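PDB 5KZS: putative cell surface protein, similar to internalin proteins from Listeria monocytogenes EGD-e, which is of unknown function but is probably a cell-surface protein of the internalin family, built on leucine-rich repeats. Local coordinates for residues P146-L151 with H167-L172; L114-Y119 with P140-M145. One frame throughout, in Å; residues are numbered along the deposited sequence.

Interaction 1 of 2, residues P146-L151 with H167-L172; sequences PDLSQL and HTIPKL
Leu-172 lays its CD1 branch against the backbone of 146-151, with CD1 3.6 Å from Ser-149 C and nearly as close to Gln-150 N. The same methyl lies 4.1 Å from Leu-148 CG, and beyond that it reaches Leu-151 CB. Leu-148 runs alongside Leu-172, pointing the same way, and is flanked too by Ile-169, whose CG2 branch stands 4.2 Å from Leu-148 CB. This apolar row lies buried in the leucine-rich-repeat core. At the solvent side the contact turns polar. Lys-171 and Asp-147 extend side by side in one direction, and Lys-171 NZ forms a salt bridge with Asp-147 OD1 at 3.2 Å, meeting that oxygen almost in line with its CG-OD1 bond. The lysine gets there as an extended chain whose CG is turned away from its own carbonyl carbon (chi1 -76°), which carries CD past Pro-146 O. Between salt bridge and core, the backbones come close: Ser-149 CA and Leu-172 CA are 3.8 Å apart, and Ser-149 CB is 3.5 Å from Lys-171 O. Behind these contacts, a type I beta turn from Ile-169 to Leu-172, closed by a weak bond from Leu-172 N to Ile-169 O, sets Lys-171 outward and Leu-172 inward. Ser-149 in turn shares backbone hydrogen bonds with Val-126 on one neighbouring coil and with Ser-173 and Thr-174 on the next. Leu-148 and Leu-151 also touch Ile-128 of strand 127-129, which places the contact where strand 150-152 enters the parallel sheet between strands 127-129 and 174-176.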
loop_
_atom_site.group_PDB
_atom_site.type_symbol
_atom_site.label_atom_id
_atom_site.label_comp_id
_atom_site.label_asym_id
_atom_site.label_seq_id
_atom_site.Cartn_x
_atom_site.Cartn_y
_atom_site.Cartn_z
ATOM N N PRO A 146 2.547 -16.571 13.025
ATOM C CA PRO A 146 2.142 -15.897 14.277
ATOM C C PRO A 146 2.993 -14.695 14.710
ATOM O O PRO A 146 2.537 -13.927 15.565
ATOM C CB PRO A 146 2.271 -17.014 15.322
ATOM C CG PRO A 146 3.353 -17.874 14.786
ATOM C CD PRO A 146 3.079 -17.920 13.310
ATOM N N ASP A 147 4.205 -14.560 14.153
ATOM C CA ASP A 147 5.112 -13.435 14.445
ATOM C C ASP A 147 5.214 -12.367 13.334
ATOM O O ASP A 147 6.087 -11.499 13.409
ATOM C CB ASP A 147 6.526 -13.983 14.762
ATOM C CG ASP A 147 6.647 -14.537 16.180
ATOM O OD1 ASP A 147 6.031 -13.962 17.121
ATOM O OD2 ASP A 147 7.378 -15.540 16.354
ATOM N N LEU A 148 4.340 -12.413 12.323
ATOM C CA LEU A 148 4.405 -11.466 11.205
ATOM C C LEU A 148 4.166 -10.062 11.738
ATOM O O LEU A 148 3.112 -9.832 12.357
ATOM C CB LEU A 148 3.354 -11.788 10.140
ATOM C CG LEU A 148 3.330 -10.935 8.866
ATOM C CD1 LEU A 148 4.566 -11.193 8.031
ATOM C CD2 LEU A 148 2.106 -11.212 8.024
ATOM N N SER A 149 5.143 -9.152 11.528
ATOM C CA SER A 149 5.038 -7.741 11.980
ATOM C C SER A 149 5.066 -6.633 10.916
ATOM O O SER A 149 4.746 -5.504 11.252
ATOM C CB SER A 149 6.049 -7.419 13.089
ATOM O OG SER A 149 7.333 -7.262 12.565
ATOM N N GLN A 150 5.424 -6.933 9.668
ATOM C CA GLN A 150 5.392 -5.931 8.589
ATOM C C GLN A 150 4.854 -6.543 7.313
ATOM O O GLN A 150 5.233 -7.652 6.980
ATOM C CB GLN A 150 6.793 -5.404 8.295
ATOM C CG GLN A 150 7.553 -4.808 9.475
ATOM C CD GLN A 150 8.714 -3.916 9.026
ATOM O OE1 GLN A 150 8.531 -3.012 8.213
ATOM N NE2 GLN A 150 9.906 -4.163 9.553
ATOM N N LEU A 151 4.014 -5.828 6.576
ATOM C CA LEU A 151 3.443 -6.370 5.336
ATOM C C LEU A 151 3.265 -5.280 4.294
ATOM O O LEU A 151 2.479 -4.352 4.499
ATOM C CB LEU A 151 2.106 -7.057 5.633
ATOM C CG LEU A 151 1.274 -7.634 4.473
ATOM C CD1 LEU A 151 2.118 -8.575 3.620
ATOM C CD2 LEU A 151 0.032 -8.354 4.978
ATOM N N HIS A 167 -7.150 -12.182 11.498
ATOM C CA HIS A 167 -7.422 -12.769 12.824
ATOM C C HIS A 167 -6.177 -13.293 13.543
ATOM O O HIS A 167 -6.071 -13.182 14.774
ATOM C CB HIS A 167 -8.468 -13.897 12.719
ATOM C CG HIS A 167 -9.820 -13.425 12.279
ATOM N ND1 HIS A 167 -10.245 -13.492 10.969
ATOM C CD2 HIS A 167 -10.833 -12.857 12.973
ATOM C CE1 HIS A 167 -11.460 -12.985 10.873
ATOM N NE2 HIS A 167 -11.839 -12.589 12.076
ATOM N N THR A 168 -5.243 -13.855 12.784
ATOM C CA THR A 168 -4.162 -14.643 13.367
ATOM C C THR A 168 -2.764 -14.033 13.126
ATOM O O THR A 168 -1.773 -14.764 12.990
ATOM C CB THR A 168 -4.247 -16.091 12.841
ATOM O OG1 THR A 168 -5.622 -16.431 12.605
ATOM C CG2 THR A 168 -3.635 -17.078 13.828
ATOM N N ILE A 169 -2.698 -12.696 13.101
ATOM C CA ILE A 169 -1.433 -11.950 13.062
ATOM C C ILE A 169 -1.472 -10.738 14.036
ATOM O O ILE A 169 -1.296 -9.589 13.627
ATOM C CB ILE A 169 -1.053 -11.521 11.614
ATOM C CG1 ILE A 169 -2.210 -10.816 10.903
ATOM C CG2 ILE A 169 -0.654 -12.726 10.779
ATOM C CD1 ILE A 169 -1.781 -10.015 9.690
ATOM N N PRO A 170 -1.653 -11.002 15.347
ATOM C CA PRO A 170 -1.788 -9.944 16.360
ATOM C C PRO A 170 -0.561 -9.053 16.613
ATOM O O PRO A 170 -0.704 -7.988 17.223
ATOM C CB PRO A 170 -2.119 -10.725 17.633
ATOM C CG PRO A 170 -1.451 -12.031 17.437
ATOM C CD PRO A 170 -1.581 -12.336 15.973
ATOM N N LYS A 171 0.617 -9.473 16.160
ATOM C CA LYS A 171 1.864 -8.721 16.379
ATOM C C LYS A 171 2.232 -7.752 15.236
ATOM O O LYS A 171 3.319 -7.181 15.243
ATOM C CB LYS A 171 3.009 -9.713 16.671
ATOM C CG LYS A 171 2.929 -10.270 18.080
ATOM C CD LYS A 171 3.823 -11.476 18.274
ATOM C CE LYS A 171 3.759 -11.989 19.710
ATOM N NZ LYS A 171 4.527 -13.263 19.867
ATOM N N LEU A 172 1.326 -7.553 14.279
ATOM C CA LEU A 172 1.597 -6.724 13.108
ATOM C C LEU A 172 1.690 -5.262 13.526
ATOM O O LEU A 172 0.763 -4.758 14.160
ATOM C CB LEU A 172 0.500 -6.901 12.045
ATOM C CG LEU A 172 0.825 -6.368 10.643
ATOM C CD1 LEU A 172 1.728 -7.347 9.906
ATOM C CD2 LEU A 172 -0.423 -6.115 9.815
#

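Interaction 2 of 2, residues L114-Y119 with P140-M145; sequences LSLPDY and PDFTGM
Asp-118 and Thr-143 join consecutive coils of the leucine-rich-repeat solenoid, outside its parallel sheet; Asp-118 and Asp-141 each centre an inverse gamma turn in a Pro-Asp-aromatic sequence. Among the direct polar bonds, the Asp-118 carboxylate is gripped by both donors of one residue. Thr-143 N gives a nearly straight hydrogen bond (171°) to Asp-118 OD1 at 2.9 Å, on the syn side, and Thr-143 OG1 donates to Asp-118 OD2 at 2.7 Å, also syn but 25° out of the carboxylate plane. Asp-118 swings its carboxylate out opposite its backbone N (chi1 180°) and across to the next coil; the two bonds fix the carboxylate's rotation. Gln-120 NE2 is a further partner of Thr-143 OG1. A bridging water forms the second group: it donates to Asp-118 OD1 at 2.6 Å and to Tyr-119 O at 2.7 Å, and accepts from Gly-144 N at 3.2 Å. Gly-144 also adds a CA-H...O contact, its CA 3.5 Å from Tyr-119 O. The apolar contacts centre on buried Leu-116 and Phe-142. Leu-116 crosses Phe-142 at about a right angle, its CG in the plane of the ring at the edge and its CD2 3.6 Å from Phe-142 CZ, while Pro-140 O sits over the centre of one ring face. Pro-140 CD packs on Leu-116 CG. Tyr-119, whose OH bonds Phe-89 O, meets selenomethionine Met-145: the terminal CE comes to the ring edge, near its plane, 4.1 Å from Tyr-119 CD2.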
loop_
_atom_site.group_PDB
_atom_site.type_symbol
_atom_site.label_atom_id
_atom_site.label_comp_id
_atom_site.label_asym_id
_atom_site.label_seq_id
_atom_site.Cartn_x
_atom_site.Cartn_y
_atom_site.Cartn_z
ATOM N N LEU A 114 1.478 -11.865 -9.033
ATOM C CA LEU A 114 1.872 -12.692 -7.883
ATOM C C LEU A 114 0.683 -13.097 -6.995
ATOM O O LEU A 114 -0.201 -12.292 -6.736
ATOM C CB LEU A 114 2.850 -11.932 -6.996
ATOM C CG LEU A 114 4.218 -11.551 -7.531
ATOM C CD1 LEU A 114 4.930 -10.719 -6.481
ATOM C CD2 LEU A 114 5.045 -12.785 -7.862
ATOM N N SER A 115 0.679 -14.335 -6.517
ATOM C CA SER A 115 -0.245 -14.768 -5.471
ATOM C C SER A 115 0.536 -14.884 -4.179
ATOM O O SER A 115 1.756 -14.986 -4.202
ATOM C CB SER A 115 -0.893 -16.119 -5.819
ATOM O OG SER A 115 0.035 -17.206 -5.780
ATOM N N LEU A 116 -0.176 -14.900 -3.062
ATOM C CA LEU A 116 0.427 -15.031 -1.742
ATOM C C LEU A 116 -0.205 -16.219 -1.026
ATOM O O LEU A 116 -1.345 -16.114 -0.580
ATOM C CB LEU A 116 0.206 -13.741 -0.939
ATOM C CG LEU A 116 0.487 -13.773 0.578
ATOM C CD1 LEU A 116 1.819 -14.454 0.934
ATOM C CD2 LEU A 116 0.436 -12.362 1.138
ATOM N N PRO A 117 0.526 -17.352 -0.912
ATOM C CA PRO A 117 0.033 -18.504 -0.139
ATOM C C PRO A 117 -0.239 -18.213 1.343
ATOM O O PRO A 117 0.273 -17.257 1.901
ATOM C CB PRO A 117 1.176 -19.524 -0.267
ATOM C CG PRO A 117 1.852 -19.192 -1.547
ATOM C CD PRO A 117 1.732 -17.698 -1.696
ATOM N N ASP A 118 -1.057 -19.043 1.968
ATOM C CA ASP A 118 -1.219 -19.020 3.415
ATOM C C ASP A 118 -0.086 -19.896 3.961
ATOM O O ASP A 118 -0.288 -21.060 4.266
ATOM C CB ASP A 118 -2.617 -19.560 3.773
ATOM C CG ASP A 118 -2.895 -19.589 5.273
ATOM O OD1 ASP A 118 -2.212 -18.912 6.061
ATOM O OD2 ASP A 118 -3.829 -20.306 5.675
ATOM N N TYR A 119 1.110 -19.322 4.056
ATOM C CA TYR A 119 2.335 -20.090 4.343
ATOM C C TYR A 119 2.336 -20.785 5.710
ATOM O O TYR A 119 2.117 -20.154 6.749
ATOM C CB TYR A 119 3.583 -19.204 4.278
ATOM C CG TYR A 119 3.992 -18.700 2.904
ATOM C CD1 TYR A 119 4.396 -19.578 1.899
ATOM C CD2 TYR A 119 4.047 -17.331 2.629
ATOM C CE1 TYR A 119 4.816 -19.107 0.650
ATOM C CE2 TYR A 119 4.459 -16.852 1.385
ATOM C CZ TYR A 119 4.846 -17.736 0.396
ATOM O OH TYR A 119 5.250 -17.246 -0.833
ATOM N N PRO A 140 -4.695 -13.843 1.931
ATOM C CA PRO A 140 -5.247 -14.811 2.859
ATOM C C PRO A 140 -5.225 -14.267 4.285
ATOM O O PRO A 140 -4.356 -13.465 4.642
ATOM C CB PRO A 140 -4.297 -15.994 2.721
ATOM C CG PRO A 140 -2.985 -15.350 2.427
ATOM C CD PRO A 140 -3.280 -14.120 1.620
ATOM N N ASP A 141 -6.205 -14.689 5.069
ATOM C CA ASP A 141 -6.227 -14.438 6.493
ATOM C C ASP A 141 -5.262 -15.421 7.187
ATOM O O ASP A 141 -5.659 -16.512 7.621
ATOM C CB ASP A 141 -7.653 -14.614 6.988
ATOM C CG ASP A 141 -7.827 -14.215 8.421
ATOM O OD1 ASP A 141 -6.835 -13.770 9.059
ATOM O OD2 ASP A 141 -8.978 -14.343 8.907
ATOM N N PHE A 142 -4.009 -14.986 7.317
ATOM C CA PHE A 142 -2.860 -15.864 7.609
ATOM C C PHE A 142 -3.016 -16.689 8.875
ATOM O O PHE A 142 -3.333 -16.136 9.922
ATOM C CB PHE A 142 -1.568 -15.066 7.777
ATOM C CG PHE A 142 -1.285 -14.109 6.657
ATOM C CD1 PHE A 142 -0.797 -14.562 5.441
ATOM C CD2 PHE A 142 -1.503 -12.750 6.821
ATOM C CE1 PHE A 142 -0.521 -13.671 4.408
ATOM C CE2 PHE A 142 -1.242 -11.867 5.792
ATOM C CZ PHE A 142 -0.750 -12.326 4.584
ATOM N N THR A 143 -2.759 -17.999 8.766
ATOM C CA THR A 143 -2.854 -18.951 9.887
ATOM C C THR A 143 -1.508 -19.375 10.482
ATOM O O THR A 143 -1.443 -19.727 11.662
ATOM C CB THR A 143 -3.564 -20.239 9.441
ATOM O OG1 THR A 143 -2.955 -20.703 8.234
ATOM C CG2 THR A 143 -5.037 -19.982 9.189
ATOM N N GLY A 144 -0.446 -19.330 9.676
ATOM C CA GLY A 144 0.835 -19.961 10.026
ATOM C C GLY A 144 2.040 -19.064 10.229
ATOM O O GLY A 144 3.176 -19.553 10.201
HETATM N N MSE A 145 1.796 -17.772 10.444
HETATM C CA MSE A 145 2.859 -16.768 10.628
HETATM C C MSE A 145 2.533 -15.934 11.845
HETATM O O MSE A 145 2.280 -14.732 11.730
HETATM C CB MSE A 145 3.012 -15.921 9.363
HETATM C CG MSE A 145 3.273 -16.843 8.179
HETATM SE SE MSE A 145 3.966 -15.891 6.612
HETATM C CE MSE A 145 2.289 -15.347 5.741
HETATM O O HOH W 1 0.234 -18.289 6.779
#

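In the fold
Interactions 1 and 2 join successive coils of one solenoid, their centres 11 Å apart, with Pro-146 of interaction 1 following directly on Met-145 of interaction 2. Segment 140-145 also lies against 167-172. Asp-141 OD2, which plays no part in interaction 2, is 2.6 Å from His-167 ND1, a probable hydrogen bond that reaches the next coil as Asp-118 does from the coil before. In the core, Leu-151 CD2 packs 3.8 Å from Phe-142 CE2, and Ile-169 CG2 lies 3.7 Å from Met-145 O. Together the contacts run from polar bridges to a shared apolar interior, stacking the repeats of this internalin-like protein one upon another.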